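Local coordinates for bacteriocin immunity protein (PDB 6W0V) that binds the nuclease domain of pyocin S8, its cognate bacteriocin, and thereby probably protects the producing cell from the toxin's DNase activity, at residues Ser17-Arg22 against Lys28-Val33. The protein carries 1 engineered substitution. Numbering follows the deposited sequence.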
ATOM      1  N   SER B  17      -2.306 -13.388   8.603  1.00 20.79           N
ATOM      2  CA  SER B  17      -0.886 -13.691   8.874  1.00 20.26           C
ATOM      3  C   SER B  17      -0.094 -13.541   7.576  1.00 20.26           C
ATOM      4  O   SER B  17       0.987 -12.966   7.624  1.00 21.48           O
ATOM      5  CB  SER B  17      -0.725 -15.053   9.445  1.00 24.65           C
ATOM      6  OG  SER B  17       0.647 -15.320   9.684  1.00 30.92           O
ATOM      7  N   GLU B  18      -0.652 -14.007   6.463  1.00 21.09           N
ATOM      8  CA  GLU B  18       0.005 -13.909   5.138  1.00 20.80           C
ATOM      9  C   GLU B  18       0.452 -12.467   4.907  1.00 21.08           C
ATOM     10  O   GLU B  18       1.571 -12.269   4.461  1.00 20.98           O
ATOM     11  CB  GLU B  18      -0.933 -14.335   4.015  1.00 22.65           C
ATOM     12  CG  GLU B  18      -1.229 -15.814   4.017  1.00 24.51           C
ATOM     13  CD  GLU B  18      -1.986 -16.292   2.797  1.00 28.28           C
ATOM     14  OE1 GLU B  18      -1.606 -15.896   1.689  1.00 32.21           O
ATOM     15  OE2 GLU B  18      -2.947 -17.054   2.961  1.00 32.28           O
ATOM     16  N   LEU B  19      -0.403 -11.494   5.206  1.00 18.14           N
ATOM     17  CA  LEU B  19      -0.085 -10.073   4.922  1.00 18.98           C
ATOM     18  C   LEU B  19       1.143  -9.632   5.715  1.00 17.93           C
ATOM     19  O   LEU B  19       1.881  -8.785   5.219  1.00 19.84           O
ATOM     20  CB  LEU B  19      -1.299  -9.201   5.217  1.00 17.36           C
ATOM     21  CG  LEU B  19      -2.530  -9.531   4.382  1.00 16.57           C
ATOM     22  CD1 LEU B  19      -3.679  -8.618   4.745  1.00 16.32           C
ATOM     23  CD2 LEU B  19      -2.215  -9.433   2.894  1.00 17.27           C
ATOM     24  N   PHE B  20       1.359 -10.167   6.912  1.00 18.84           N
ATOM     25  CA  PHE B  20       2.523  -9.783   7.745  1.00 20.32           C
ATOM     26  C   PHE B  20       3.749 -10.590   7.341  1.00 22.00           C
ATOM     27  O   PHE B  20       4.857 -10.058   7.468  1.00 23.05           O
ATOM     28  CB  PHE B  20       2.221 -10.007   9.221  1.00 20.21           C
ATOM     29  CG  PHE B  20       1.206  -9.040   9.761  1.00 19.08           C
ATOM     30  CD1 PHE B  20      -0.149  -9.259   9.569  1.00 16.73           C
ATOM     31  CD2 PHE B  20       1.606  -7.909  10.448  1.00 19.19           C
ATOM     32  CE1 PHE B  20      -1.081  -8.361  10.052  1.00 16.98           C
ATOM     33  CE2 PHE B  20       0.669  -7.018  10.939  1.00 18.34           C
ATOM     34  CZ  PHE B  20      -0.670  -7.250  10.749  1.00 18.34           C
ATOM     35  N   ASN B  21       3.547 -11.834   6.900  1.00 24.06           N
ATOM     36  CA  ASN B  21       4.612 -12.868   6.914  1.00 27.62           C
ATOM     37  C   ASN B  21       4.939 -13.391   5.514  1.00 28.02           C
ATOM     38  O   ASN B  21       6.053 -13.912   5.358  1.00 33.99           O
ATOM     39  CB  ASN B  21       4.221 -13.997   7.861  1.00 28.50           C
ATOM     40  CG  ASN B  21       4.030 -13.472   9.266  1.00 30.49           C
ATOM     41  OD1 ASN B  21       4.876 -12.736   9.767  1.00 33.43           O
ATOM     42  ND2 ASN B  21       2.915 -13.808   9.890  1.00 32.68           N
ATOM     43  N   ARG B  22       4.013 -13.302   4.556  1.00 25.45           N
ATOM     44  CA  ARG B  22       4.162 -13.924   3.214  1.00 26.48           C
ATOM     45  C   ARG B  22       4.676 -12.855   2.252  1.00 24.18           C
ATOM     46  O   ARG B  22       4.284 -11.684   2.391  1.00 23.47           O
ATOM     47  CB  ARG B  22       2.847 -14.533   2.713  1.00 30.42           C
ATOM     48  CG  ARG B  22       2.735 -14.684   1.201  1.00 32.98           C
ATOM     49  CD  ARG B  22       1.432 -15.360   0.809  1.00 35.03           C
ATOM     50  NE  ARG B  22       1.382 -15.737  -0.599  1.00 36.16           N
ATOM     51  CZ  ARG B  22       0.300 -16.179  -1.244  1.00 36.41           C
ATOM     52  NH1 ARG B  22      -0.868 -16.290  -0.630  1.00 35.42           N
ATOM     53  NH2 ARG B  22       0.392 -16.502  -2.522  1.00 38.01           N
ATOM     54  N   LYS B  28      -1.799  -7.920  -7.198  1.00 15.43           N
ATOM     55  CA  LYS B  28      -3.073  -8.636  -7.422  1.00 17.08           C
ATOM     56  C   LYS B  28      -3.158  -9.778  -6.414  1.00 16.35           C
ATOM     57  O   LYS B  28      -4.208  -9.958  -5.811  1.00 16.46           O
ATOM     58  CB  LYS B  28      -3.137  -9.130  -8.868  1.00 19.72           C
ATOM     59  CG  LYS B  28      -4.199 -10.181  -9.160  1.00 24.64           C
ATOM     60  CD  LYS B  28      -4.261 -10.569 -10.623  1.00 30.22           C
ATOM     61  CE  LYS B  28      -2.914 -10.940 -11.208  1.00 34.82           C
ATOM     62  NZ  LYS B  28      -3.067 -11.727 -12.452  1.00 39.03           N
ATOM     63  N   GLU B  29      -2.074 -10.525  -6.258  1.00 15.93           N
ATOM     64  CA  GLU B  29      -2.085 -11.725  -5.398  1.00 15.84           C
ATOM     65  C   GLU B  29      -2.349 -11.269  -3.971  1.00 14.83           C
ATOM     66  O   GLU B  29      -3.162 -11.895  -3.272  1.00 16.28           O
ATOM     67  CB  GLU B  29      -0.758 -12.453  -5.462  1.00 17.61           C
ATOM     68  CG  GLU B  29      -0.802 -13.768  -4.748  1.00 20.89           C
ATOM     69  CD  GLU B  29       0.529 -14.457  -4.875  1.00 23.49           C
ATOM     70  OE1 GLU B  29       1.552 -13.828  -4.528  1.00 23.84           O
ATOM     71  OE2 GLU B  29       0.532 -15.588  -5.363  1.00 26.27           O
ATOM     72  N   ARG B  30      -1.680 -10.210  -3.546  1.00 13.46           N
ATOM     73  CA  ARG B  30      -1.867  -9.712  -2.171  1.00 13.27           C
ATOM     74  C   ARG B  30      -3.291  -9.204  -2.031  1.00 13.55           C
ATOM     75  O   ARG B  30      -3.910  -9.444  -0.997  1.00 14.34           O
ATOM     76  CB  ARG B  30      -0.896  -8.599  -1.822  1.00 12.94           C
ATOM     77  CG  ARG B  30      -1.125  -8.090  -0.413  1.00 12.97           C
ATOM     78  CD  ARG B  30      -0.210  -6.979  -0.019  1.00 13.52           C
ATOM     79  NE  ARG B  30      -0.365  -5.868  -0.926  1.00 13.00           N
ATOM     80  CZ  ARG B  30       0.240  -4.711  -0.798  1.00 14.13           C
ATOM     81  NH1 ARG B  30       0.042  -3.783  -1.716  1.00 15.29           N
ATOM     82  NH2 ARG B  30       1.035  -4.483   0.229  1.00 15.59           N
ATOM     83  N   ASP B  31      -3.817  -8.531  -3.035  1.00 14.50           N
ATOM     84  CA  ASP B  31      -5.169  -7.941  -2.957  1.00 14.72           C
ATOM     85  C   ASP B  31      -6.186  -9.038  -2.691  1.00 15.03           C
ATOM     86  O   ASP B  31      -7.149  -8.777  -1.968  1.00 15.50           O
ATOM     87  CB  ASP B  31      -5.542  -7.234  -4.251  1.00 15.58           C
ATOM     88  CG  ASP B  31      -5.059  -5.808  -4.298  1.00 16.57           C
ATOM     89  OD1 ASP B  31      -4.492  -5.358  -3.290  1.00 16.05           O
ATOM     90  OD2 ASP B  31      -5.267  -5.172  -5.345  1.00 19.98           O
ATOM     91  N   VAL B  32      -5.989 -10.210  -3.280  1.00 15.71           N
ATOM     92  CA  VAL B  32      -6.954 -11.325  -3.093  1.00 16.65           C
ATOM     93  C   VAL B  32      -7.044 -11.562  -1.593  1.00 15.87           C
ATOM     94  O   VAL B  32      -8.157 -11.682  -1.099  1.00 16.93           O
ATOM     95  CB  VAL B  32      -6.525 -12.593  -3.845  1.00 19.00           C
ATOM     96  CG1 VAL B  32      -7.351 -13.795  -3.412  1.00 20.79           C
ATOM     97  CG2 VAL B  32      -6.612 -12.396  -5.345  1.00 19.38           C
ATOM     98  N   VAL B  33      -5.903 -11.604  -0.917  1.00 14.29           N
ATOM     99  CA  VAL B  33      -5.871 -11.906   0.540  1.00 14.53           C
ATOM    100  C   VAL B  33      -6.471 -10.711   1.267  1.00 13.92           C
ATOM    101  O   VAL B  33      -7.364 -10.884   2.101  1.00 14.44           O
ATOM    102  CB  VAL B  33      -4.442 -12.217   0.998  1.00 15.43           C
ATOM    103  CG1 VAL B  33      -4.350 -12.326   2.508  1.00 16.13           C
ATOM    104  CG2 VAL B  33      -3.933 -13.480   0.333  1.00 17.11           C
TER
HETATM  105  O   HOH W   1       2.918 -15.466  -3.148  1.00 30.60           O
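Arg22 reaches across to Glu29 from just beyond the end of helix 9-21, and its NH2 forms a salt bridge with Glu29 OE2 at 3.0 Å. Arginine suits the span because its chain, with CG anti to the backbone N (chi1 157°), runs extended as far as NE and delivers the guanidinium to the neighbouring helix. The group meets the carboxylate obliquely, the two planes 55° apart. A water reinforces the link, accepting from Arg22 NH2 and donating to Glu29 OE1, which also takes a hydrogen bond from the backbone N of Ser25. Within its own segment, Arg22 NH1 forms a salt bridge with Glu18 OE1, modelled so short that its exact length is doubtful, with the Glu18 carboxyl carbon at the edge of the guanidinium and in its plane. One cation thus joins two carboxylates, which probably offsets their mutual repulsion.

Helices 9-21 and 27-41, the first two of the four-helix fold of colicin/pyocin immunity proteins, pair as a hairpin, the short segments roughly antiparallel at 143°. Beside the charged network the contact is largely apolar. Leu19 CD2 lies 3.6 Å from Val33 CG1, the side chains passing in opposing senses; both residues are buried, and their hydrocarbon groups need no hydrogen-bonding partner. Val33 CG2 lies against Glu18 OE1. The same Leu19 methyl meets Arg30 CG at 3.7 Å, nearly at right angles to the arginine chain. Arg30 thereby lends its aliphatic part to the hairpin, while beyond a bend at chi3 (59°) its NH1 hydrogen-bonds to Ser79 O of the pyocin S8 chain.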